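Local atomic coordinates of phosphatidylglycerophosphatase and protein-tyrosine phosphatase 1 (PDB entry 3RGO), a protein that dephosphorylates phosphatidylglycerophosphate to phosphatidylglycerol, a step on the way to the mitochondrial phospholipid cardiolipin. Residues A[14-17]-A[18-21]; A[36-39]-A[40-43]; A[44-48]-A[49-53]. All blocks are in the same frame, centred on the assembly; numbering follows the deposited sequence.

Three short-range contacts shape two loops of the phosphatase domain, two of them at the start of a helix. Contact 1 comes first along the chain and closes the turn that carries strand 9-12 into helix 20-26. Contact 2 closes a turn in the long loop after strand 29-35, and contact 3, further along the same loop, starts helix 48-53. They run in series, none nested in or crossing another, yet fold onto one another in space. Contacts 1 and 3 are joined most directly, by bonds from Thr20 to Asn46 and from Lys17 to Leu44; Leu14 packs on Thr41 of contact 2, and Arg42 lies against Thr47 of contact 3.

Contact 1: A[14-17]-A[18-21]; sequences LPLK and NMTR
Lys17 O receives two bonds from one residue, Thr20, and this double grip closes the second of two successive, overlapping type I turns at the approach to helix 20-26. The hydroxyl bond is the shorter, Thr20 OG1 lying 2.8 Å from Lys17 O, while Thr20 N stands 3.3 Å from Lys17 O; both come from the same face of the carbonyl plane. The hydroxyl is delivered there because OG1 lies beside its own backbone N (chi1 -61°), turned back along the chain. The earlier turn, Leu16 to Met19, is closed by the backbone alone, with Met19 N 2.9 Å from Leu16 O. A water donates to both Leu16 O and Thr20 OG1, linking the two turns.

Met19 reaches back with its thioether. Its SD takes a weak bond from Leu16 N at 3.4 Å, and the same sulfur lies 3.8 Å from Leu16 CB, the two side chains crossing at a slant. Leu16 also runs alongside Asn18, pointing the same way, with Asn18 OD1 3.2 Å from Leu16 CB.

Further out, Thr20 OG1 has another partner in Asn46, and Leu16 and Met19 both touch Trp1. The paired turns thus join strand 9-12 to helix 20-26, while Pro15 touches Trp51 of helix 48-53 and Tyr93 and His95 of strand 91-95.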
loop_
_atom_site.group_PDB
_atom_site.type_symbol
_atom_site.label_atom_id
_atom_site.label_comp_id
_atom_site.label_asym_id
_atom_site.label_seq_id
_atom_site.Cartn_x
_atom_site.Cartn_y
_atom_site.Cartn_z
ATOM N N LEU A 14 -5.168 9.616 3.103
ATOM C CA LEU A 14 -6.419 8.946 3.455
ATOM C C LEU A 14 -7.541 9.380 2.514
ATOM O O LEU A 14 -7.683 10.565 2.215
ATOM C CB LEU A 14 -6.809 9.224 4.912
ATOM C CG LEU A 14 -7.272 10.640 5.252
ATOM C CD1 LEU A 14 -7.919 10.686 6.633
ATOM C CD2 LEU A 14 -6.117 11.626 5.161
ATOM N N PRO A 15 -8.330 8.412 2.037
ATOM C CA PRO A 15 -9.397 8.655 1.066
ATOM C C PRO A 15 -10.624 9.225 1.754
ATOM O O PRO A 15 -11.143 8.611 2.690
ATOM C CB PRO A 15 -9.727 7.251 0.542
ATOM C CG PRO A 15 -8.704 6.329 1.147
ATOM C CD PRO A 15 -8.230 6.988 2.388
ATOM N N LEU A 16 -11.076 10.386 1.296
ATOM C CA LEU A 16 -12.292 10.995 1.816
ATOM C C LEU A 16 -13.520 10.272 1.282
ATOM O O LEU A 16 -13.511 9.763 0.163
ATOM C CB LEU A 16 -12.357 12.466 1.408
ATOM C CG LEU A 16 -11.543 13.494 2.193
ATOM C CD1 LEU A 16 -10.346 12.870 2.880
ATOM C CD2 LEU A 16 -11.117 14.626 1.271
ATOM N N LYS A 17 -14.579 10.233 2.085
ATOM C CA LYS A 17 -15.854 9.677 1.647
ATOM C C LYS A 17 -16.222 10.143 0.238
ATOM O O LYS A 17 -16.655 9.348 -0.601
ATOM C CB LYS A 17 -16.965 10.093 2.611
ATOM C CG LYS A 17 -16.766 9.640 4.041
ATOM C CD LYS A 17 -17.513 8.352 4.318
ATOM C CE LYS A 17 -17.954 8.290 5.770
ATOM N NZ LYS A 17 -18.781 9.473 6.121
ATOM N N ASN A 18 -16.039 11.438 -0.012
ATOM C CA ASN A 18 -16.473 12.063 -1.257
ATOM C C ASN A 18 -15.679 11.631 -2.488
ATOM O O ASN A 18 -16.136 11.810 -3.619
ATOM C CB ASN A 18 -16.423 13.589 -1.127
ATOM C CG ASN A 18 -15.028 14.147 -1.351
ATOM O OD1 ASN A 18 -14.223 14.234 -0.423
ATOM N ND2 ASN A 18 -14.736 14.526 -2.591
ATOM N N MET A 19 -14.492 11.072 -2.269
ATOM C CA MET A 19 -13.610 10.682 -3.366
ATOM C C MET A 19 -13.966 9.309 -3.923
ATOM O O MET A 19 -13.549 8.946 -5.024
ATOM C CB MET A 19 -12.154 10.682 -2.896
ATOM C CG MET A 19 -11.683 12.021 -2.359
ATOM S SD MET A 19 -10.066 11.899 -1.577
ATOM C CE MET A 19 -9.105 11.190 -2.913
ATOM N N THR A 20 -14.736 8.553 -3.149
ATOM C CA THR A 20 -15.111 7.188 -3.501
ATOM C C THR A 20 -15.496 7.029 -4.968
ATOM O O THR A 20 -14.979 6.156 -5.662
ATOM C CB THR A 20 -16.281 6.702 -2.626
ATOM O OG1 THR A 20 -15.878 6.710 -1.252
ATOM C CG2 THR A 20 -16.703 5.294 -3.017
ATOM N N ARG A 21 -16.407 7.875 -5.434
ATOM C CA ARG A 21 -16.916 7.774 -6.798
ATOM C C ARG A 21 -15.803 7.868 -7.838
ATOM O O ARG A 21 -15.702 7.028 -8.735
ATOM C CB ARG A 21 -17.971 8.859 -7.048
ATOM C CG ARG A 21 -18.525 8.873 -8.460
ATOM C CD ARG A 21 -19.611 9.934 -8.618
ATOM N NE ARG A 21 -20.177 9.933 -9.964
ATOM C CZ ARG A 21 -19.651 10.587 -10.996
ATOM N NH1 ARG A 21 -18.541 11.296 -10.838
ATOM N NH2 ARG A 21 -20.232 10.530 -12.188
HETATM O O HOH W 1 -13.066 7.104 -0.752
#

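Contact 2: A[36-39]-A[40-43]; sequences NEEY and ETRF
A type I beta turn, Glu38 to Thr41, in the loop after strand 29-35 of the dual specificity phosphatase domain, is closed by a backbone bond and spanned by a salt bridge between Glu37 and Arg42. In the bridge Arg42 NE lies 3.0 Å from Glu37 OE2, with an N-H...O angle of 159°. The two partners use their flat groups differently. For the guanidinium the oxygen sits at the edge and almost in plane, where the NE-H points; for the carboxylate the nitrogen arrives from above, well off its plane. The planes are accordingly turned 65° apart, and the side chains meet at a slant through a single N-H instead of a paired, coplanar fork. Extended chains bring the charges together: Glu37 has CG opposite its backbone N (chi1 174°), and Arg42 is straight from CG to NE. Its CD also rests against the acid, 3.4 Å from Glu37 CD.

The backbone bond runs from Thr41 N to Glu38 O, 3.2 Å apart, and the donor stands above the carbonyl plane. Thr41 adds its methyl to this junction, since CG2 lies 3.4 Å from Glu38 O and 4.0 Å from Glu38 CB.

The Glu38 side chain comes within about 5 Å of that of Cys96, the predicted phosphocysteine nucleophile, and touches Lys97. At the strand end of the loop, Asn36 is joined by its backbone to Leu61 of strand 57-61. Further along the loop, Thr41 packs on Leu14, beyond strand 9-12, and Arg42 on Thr47, which directly precedes helix 48-53.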
loop_
_atom_site.group_PDB
_atom_site.type_symbol
_atom_site.label_atom_id
_atom_site.label_comp_id
_atom_site.label_asym_id
_atom_site.label_seq_id
_atom_site.Cartn_x
_atom_site.Cartn_y
_atom_site.Cartn_z
ATOM N N ASN A 36 -3.097 1.571 9.862
ATOM C CA ASN A 36 -3.257 2.320 11.104
ATOM C C ASN A 36 -4.510 3.188 11.153
ATOM O O ASN A 36 -4.456 4.334 11.590
ATOM C CB ASN A 36 -2.021 3.180 11.380
ATOM C CG ASN A 36 -0.823 2.357 11.821
ATOM O OD1 ASN A 36 0.214 2.904 12.200
ATOM N ND2 ASN A 36 -0.966 1.037 11.788
ATOM N N GLU A 37 -5.634 2.638 10.703
ATOM C CA GLU A 37 -6.913 3.334 10.803
ATOM C C GLU A 37 -7.095 3.922 12.204
ATOM O O GLU A 37 -7.158 3.187 13.190
ATOM C CB GLU A 37 -8.064 2.380 10.476
ATOM C CG GLU A 37 -9.444 2.973 10.697
ATOM C CD GLU A 37 -10.553 1.966 10.460
ATOM O OE1 GLU A 37 -10.948 1.277 11.424
ATOM O OE2 GLU A 37 -11.029 1.865 9.309
ATOM N N GLU A 38 -7.169 5.246 12.283
ATOM C CA GLU A 38 -7.275 5.936 13.566
ATOM C C GLU A 38 -8.699 6.405 13.841
ATOM O O GLU A 38 -9.386 6.905 12.949
ATOM C CB GLU A 38 -6.302 7.116 13.621
ATOM C CG GLU A 38 -4.841 6.702 13.546
ATOM C CD GLU A 38 -4.010 7.638 12.692
ATOM O OE1 GLU A 38 -4.185 8.870 12.813
ATOM O OE2 GLU A 38 -3.181 7.140 11.898
ATOM N N TYR A 39 -9.131 6.237 15.086
ATOM C CA TYR A 39 -10.497 6.555 15.486
ATOM C C TYR A 39 -10.784 8.049 15.393
ATOM O O TYR A 39 -11.938 8.466 15.296
ATOM C CB TYR A 39 -10.753 6.071 16.914
ATOM C CG TYR A 39 -10.299 4.651 17.171
ATOM C CD1 TYR A 39 -11.128 3.575 16.885
ATOM C CD2 TYR A 39 -9.043 4.388 17.701
ATOM C CE1 TYR A 39 -10.719 2.276 17.118
ATOM C CE2 TYR A 39 -8.625 3.092 17.937
ATOM C CZ TYR A 39 -9.467 2.040 17.645
ATOM O OH TYR A 39 -9.056 0.748 17.879
ATOM N N GLU A 40 -9.728 8.852 15.422
ATOM C CA GLU A 40 -9.874 10.300 15.442
ATOM C C GLU A 40 -10.149 10.868 14.056
ATOM O O GLU A 40 -10.561 12.019 13.919
ATOM C CB GLU A 40 -8.617 10.940 16.027
ATOM C CG GLU A 40 -7.716 9.949 16.740
ATOM C CD GLU A 40 -7.057 10.548 17.962
ATOM O OE1 GLU A 40 -7.405 11.692 18.321
ATOM O OE2 GLU A 40 -6.196 9.873 18.565
ATOM N N THR A 41 -9.930 10.055 13.028
ATOM C CA THR A 41 -10.031 10.537 11.657
ATOM C C THR A 41 -10.988 9.715 10.796
ATOM O O THR A 41 -11.187 10.020 9.620
ATOM C CB THR A 41 -8.647 10.561 10.984
ATOM O OG1 THR A 41 -8.733 11.257 9.736
ATOM C CG2 THR A 41 -8.144 9.146 10.744
ATOM N N ARG A 42 -11.586 8.682 11.379
ATOM C CA ARG A 42 -12.405 7.749 10.605
ATOM C C ARG A 42 -13.750 8.327 10.159
ATOM O O ARG A 42 -14.450 7.722 9.349
ATOM C CB ARG A 42 -12.614 6.437 11.370
ATOM C CG ARG A 42 -13.152 5.296 10.505
ATOM C CD ARG A 42 -13.220 3.993 11.285
ATOM N NE ARG A 42 -13.579 2.852 10.444
ATOM C CZ ARG A 42 -14.795 2.317 10.383
ATOM N NH1 ARG A 42 -15.781 2.821 11.115
ATOM N NH2 ARG A 42 -15.025 1.276 9.593
ATOM N N PHE A 43 -14.114 9.495 10.682
ATOM C CA PHE A 43 -15.348 10.144 10.248
ATOM C C PHE A 43 -15.167 10.736 8.852
ATOM O O PHE A 43 -16.140 11.012 8.148
ATOM C CB PHE A 43 -15.792 11.217 11.250
ATOM C CG PHE A 43 -15.121 12.552 11.061
ATOM C CD1 PHE A 43 -13.878 12.804 11.615
ATOM C CD2 PHE A 43 -15.745 13.560 10.341
ATOM C CE1 PHE A 43 -13.264 14.030 11.444
ATOM C CE2 PHE A 43 -15.139 14.790 10.171
ATOM C CZ PHE A 43 -13.897 15.025 10.722
#

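Contact 3: A[44-48]-A[49-53]; sequences LCNTS and KEWKK
Asn46 lies over a face of the Trp51 indole, just ahead of a helix whose first turn is closed by a capping box between Thr47 and Glu50. The CB of Asn46 makes a CH-pi contact, 3.6 Å from the centroid of the Trp51 five-membered ring and almost on its normal. Its amide stands steeply to the indole, the two planes 73° apart, so that ND2 rather than the flat of the amide sits above the ring. That nitrogen is also bonded to Thr20 of helix 20-26.

Thr47, the N-cap, and Glu50 each give the box one side-chain acceptor: Thr47 OG1 accepts from Glu50 N at 3.1 Å, and Glu50 OE1 accepts from Thr47 N at 2.9 Å, through the lone pair turned away from the other carboxylate oxygen. With OG1 between the backbone N and the carbonyl carbon (chi1 55°), the hydroxyl faces the first turn of the helix. Lys49 bends round Thr47 OG1, its CG, CD and CE all lying against that oxygen, and Thr47 O accepts from Trp51 N.

Ser48 opens the helix proper and rests against Gln58 and Arg60 of strand 57-61. Its carbonyl carries the helical pattern onward: Lys52 N stands 3.1 Å from Ser48 O at an N-H...O angle of 158°, and Lys52 CG lies 3.4 Å from that oxygen.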
loop_
_atom_site.group_PDB
_atom_site.type_symbol
_atom_site.label_atom_id
_atom_site.label_comp_id
_atom_site.label_asym_id
_atom_site.label_seq_id
_atom_site.Cartn_x
_atom_site.Cartn_y
_atom_site.Cartn_z
ATOM N N LEU A 44 -13.911 10.914 8.460
ATOM C CA LEU A 44 -13.558 11.456 7.153
ATOM C C LEU A 44 -13.614 10.391 6.068
ATOM O O LEU A 44 -13.814 10.697 4.893
ATOM C CB LEU A 44 -12.143 12.031 7.198
ATOM C CG LEU A 44 -11.970 13.549 7.219
ATOM C CD1 LEU A 44 -13.261 14.247 7.601
ATOM C CD2 LEU A 44 -10.838 13.926 8.158
ATOM N N CYS A 45 -13.427 9.138 6.470
ATOM C CA CYS A 45 -13.265 8.047 5.520
ATOM C C CYS A 45 -14.450 7.090 5.520
ATOM O O CYS A 45 -15.254 7.071 6.456
ATOM C CB CYS A 45 -11.986 7.271 5.837
ATOM S SG CYS A 45 -10.534 8.316 6.041
ATOM N N ASN A 46 -14.548 6.296 4.459
ATOM C CA ASN A 46 -15.521 5.218 4.407
ATOM C C ASN A 46 -15.264 4.211 5.513
ATOM O O ASN A 46 -14.123 3.986 5.912
ATOM C CB ASN A 46 -15.455 4.491 3.063
ATOM C CG ASN A 46 -15.972 5.328 1.918
ATOM O OD1 ASN A 46 -16.648 6.334 2.123
ATOM N ND2 ASN A 46 -15.662 4.909 0.698
ATOM N N THR A 47 -16.335 3.607 6.008
ATOM C CA THR A 47 -16.214 2.419 6.827
ATOM C C THR A 47 -15.940 1.277 5.865
ATOM O O THR A 47 -15.911 1.480 4.650
ATOM C CB THR A 47 -17.516 2.131 7.563
ATOM O OG1 THR A 47 -18.580 2.047 6.608
ATOM C CG2 THR A 47 -17.821 3.246 8.552
ATOM N N SER A 48 -15.744 0.076 6.395
ATOM C CA SER A 48 -15.519 -1.082 5.541
ATOM C C SER A 48 -16.763 -1.387 4.714
ATOM O O SER A 48 -16.665 -1.838 3.570
ATOM C CB SER A 48 -15.128 -2.302 6.372
ATOM O OG SER A 48 -14.864 -3.409 5.530
ATOM N N LYS A 49 -17.930 -1.139 5.300
ATOM C CA LYS A 49 -19.196 -1.383 4.621
ATOM C C LYS A 49 -19.458 -0.366 3.513
ATOM O O LYS A 49 -19.966 -0.717 2.453
ATOM C CB LYS A 49 -20.356 -1.406 5.623
ATOM C CG LYS A 49 -20.120 -0.566 6.867
ATOM C CD LYS A 49 -21.201 0.493 7.050
ATOM C CE LYS A 49 -20.932 1.345 8.283
ATOM N NZ LYS A 49 -21.908 2.461 8.422
ATOM N N GLU A 50 -19.104 0.893 3.756
ATOM C CA GLU A 50 -19.239 1.920 2.728
ATOM C C GLU A 50 -18.318 1.621 1.544
ATOM O O GLU A 50 -18.583 2.036 0.414
ATOM C CB GLU A 50 -18.969 3.312 3.305
ATOM C CG GLU A 50 -20.071 3.806 4.243
ATOM C CD GLU A 50 -19.749 5.144 4.879
ATOM O OE1 GLU A 50 -18.643 5.293 5.439
ATOM O OE2 GLU A 50 -20.611 6.047 4.826
ATOM N N TRP A 51 -17.242 0.888 1.801
ATOM C CA TRP A 51 -16.390 0.419 0.717
ATOM C C TRP A 51 -17.068 -0.716 -0.058
ATOM O O TRP A 51 -17.072 -0.720 -1.291
ATOM C CB TRP A 51 -15.028 -0.039 1.245
ATOM C CG TRP A 51 -14.060 1.077 1.539
ATOM C CD1 TRP A 51 -13.489 1.372 2.745
ATOM C CD2 TRP A 51 -13.540 2.034 0.606
ATOM N NE1 TRP A 51 -12.647 2.452 2.621
ATOM C CE2 TRP A 51 -12.660 2.876 1.318
ATOM C CE3 TRP A 51 -13.730 2.258 -0.760
ATOM C CZ2 TRP A 51 -11.975 3.926 0.710
ATOM C CZ3 TRP A 51 -13.050 3.303 -1.362
ATOM C CH2 TRP A 51 -12.183 4.123 -0.627
ATOM N N LYS A 52 -17.627 -1.681 0.668
ATOM C CA LYS A 52 -18.351 -2.783 0.040
ATOM C C LYS A 52 -19.417 -2.256 -0.917
ATOM O O LYS A 52 -19.522 -2.716 -2.055
ATOM C CB LYS A 52 -19.014 -3.676 1.090
ATOM C CG LYS A 52 -18.052 -4.479 1.952
ATOM C CD LYS A 52 -18.802 -5.541 2.749
ATOM C CE LYS A 52 -19.978 -4.936 3.508
ATOM N NZ LYS A 52 -20.780 -5.969 4.220
ATOM N N LYS A 53 -20.205 -1.296 -0.437
ATOM C CA LYS A 53 -21.257 -0.675 -1.238
ATOM C C LYS A 53 -20.733 -0.207 -2.593
ATOM O O LYS A 53 -21.397 -0.372 -3.617
ATOM C CB LYS A 53 -21.876 0.512 -0.490
ATOM C CG LYS A 53 -23.039 0.157 0.429
ATOM C CD LYS A 53 -22.612 -0.774 1.554
ATOM C CE LYS A 53 -23.696 -0.898 2.616
ATOM N NZ LYS A 53 -23.252 -1.738 3.765
#